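Local structure of cytochrome C-type biogenesis protein ccmF (Thermus thermophilus, 6ZMQ) at residues T337-G340 / L341-S345. The protein is a membrane-bound cytochrome c heme lyase that binds heme b and probably takes part in attaching heme to c-type cytochromes during their maturation. Residues are numbered along the deposited sequence; the frame is centred on the assembly and turned at random.
Sequences TGLG and LGLLS
Leu339 overlaps Leu343 one helical turn further on, its CD1 methyl lying 4.2 Å from CD1 of Leu343. The two isobutyl groups meet through one branch each, alongside the backbone bond that joins their residues, a nearly straight one in which Leu343 N donates to Leu339 O. A helix places every fourth or so side chain on the same flank, and this pair is a plain example: Leu339 rests on Tyr204 and Val208 of helix 185-213 and touches a bound phosphatidylethanolamine, while Leu343 continues the row onto Met211.

On a different flank, Leu341 sets its CG beside its own backbone N (chi1 -58°), which folds the branch point back over the preceding turn, 3.4 Å from Thr337 O. That carbonyl also accepts the amide of Leu341, from N to Thr337 O at 3.0 Å. Beyond the helix, the side chain of Leu341 reaches Thr296 of helix 288-307; an alanine here removes CG and both methyls, which would probably leave the Thr337 carbonyl less covered and open a gap against Thr296. Leu344 turns the other way, with CG anti to the backbone N (chi1 178°), which carries its end away from the preceding turn and onto Phe292 and Met211.

The glycines interspersed with these leucines, Gly338, Gly340 and Gly342, contribute main chain alone. Gly342 N donates to Gly338 O at 2.8 Å, more bent than its neighbours at 138°; Leu344 N donates to Gly340 O, and Ser345 N carries the series on to Leu341 O. The hydroxyl of Thr337 bonds back to Phe333 O, so this polar group too is satisfied within the helix. Consecutive i to i+4 bonds mark an alpha-helix; leucines packed on two neighbouring helices, one of them also against a lipid, are consistent with a membrane-spanning one, here the last turns of helix 325-345.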
loop_
_atom_site.group_PDB
_atom_site.type_symbol
_atom_site.label_atom_id
_atom_site.label_comp_id
_atom_site.label_asym_id
_atom_site.label_seq_id
_atom_site.Cartn_x
_atom_site.Cartn_y
_atom_site.Cartn_z
ATOM N N THR A 337 -16.335 6.296 9.062
ATOM C CA THR A 337 -16.299 7.716 8.691
ATOM C C THR A 337 -17.312 8.554 9.465
ATOM O O THR A 337 -16.976 9.662 9.918
ATOM C CB THR A 337 -16.513 7.912 7.179
ATOM O OG1 THR A 337 -17.455 6.958 6.673
ATOM C CG2 THR A 337 -15.215 7.905 6.397
ATOM N N GLY A 338 -18.533 8.028 9.661
ATOM C CA GLY A 338 -19.553 8.774 10.376
ATOM C C GLY A 338 -19.219 8.963 11.839
ATOM O O GLY A 338 -19.430 10.039 12.393
ATOM N N LEU A 339 -18.629 7.938 12.464
ATOM C CA LEU A 339 -18.274 8.013 13.879
ATOM C C LEU A 339 -17.141 9.003 14.132
ATOM O O LEU A 339 -17.275 9.890 14.998
ATOM C CB LEU A 339 -17.905 6.617 14.379
ATOM C CG LEU A 339 -17.068 6.465 15.646
ATOM C CD1 LEU A 339 -17.891 6.875 16.855
ATOM C CD2 LEU A 339 -16.541 5.040 15.795
ATOM N N GLY A 340 -16.046 8.893 13.363
ATOM C CA GLY A 340 -14.919 9.799 13.562
ATOM C C GLY A 340 -15.238 11.247 13.228
ATOM O O GLY A 340 -14.927 12.165 13.999
ATOM N N LEU A 341 -15.920 11.476 12.101
ATOM C CA LEU A 341 -16.228 12.857 11.749
ATOM C C LEU A 341 -17.428 13.403 12.514
ATOM O O LEU A 341 -17.542 14.621 12.652
ATOM C CB LEU A 341 -16.402 12.969 10.231
ATOM C CG LEU A 341 -15.165 12.508 9.436
ATOM C CD1 LEU A 341 -15.274 12.888 7.978
ATOM C CD2 LEU A 341 -13.858 13.090 10.003
ATOM N N GLY A 342 -18.268 12.542 13.097
ATOM C CA GLY A 342 -19.284 13.029 14.017
ATOM C C GLY A 342 -18.695 13.511 15.328
ATOM O O GLY A 342 -19.071 14.577 15.839
ATOM N N LEU A 343 -17.752 12.741 15.892
ATOM C CA LEU A 343 -17.109 13.219 17.113
ATOM C C LEU A 343 -16.146 14.379 16.862
ATOM O O LEU A 343 -15.883 15.147 17.794
ATOM C CB LEU A 343 -16.387 12.088 17.847
ATOM C CG LEU A 343 -17.167 10.866 18.339
ATOM C CD1 LEU A 343 -16.250 9.982 19.161
ATOM C CD2 LEU A 343 -18.381 11.279 19.166
ATOM N N LEU A 344 -15.639 14.551 15.632
ATOM C CA LEU A 344 -14.928 15.797 15.329
ATOM C C LEU A 344 -15.894 16.960 15.112
ATOM O O LEU A 344 -15.567 18.110 15.426
ATOM C CB LEU A 344 -13.969 15.602 14.145
ATOM C CG LEU A 344 -13.146 16.784 13.614
ATOM C CD1 LEU A 344 -11.674 16.500 13.642
ATOM C CD2 LEU A 344 -13.568 17.051 12.194
ATOM N N SER A 345 -17.090 16.679 14.591
ATOM C CA SER A 345 -18.114 17.707 14.448
ATOM C C SER A 345 -18.575 18.243 15.799
ATOM O O SER A 345 -18.884 19.434 15.924
ATOM C CB SER A 345 -19.300 17.149 13.668
ATOM O OG SER A 345 -20.503 17.734 14.128
#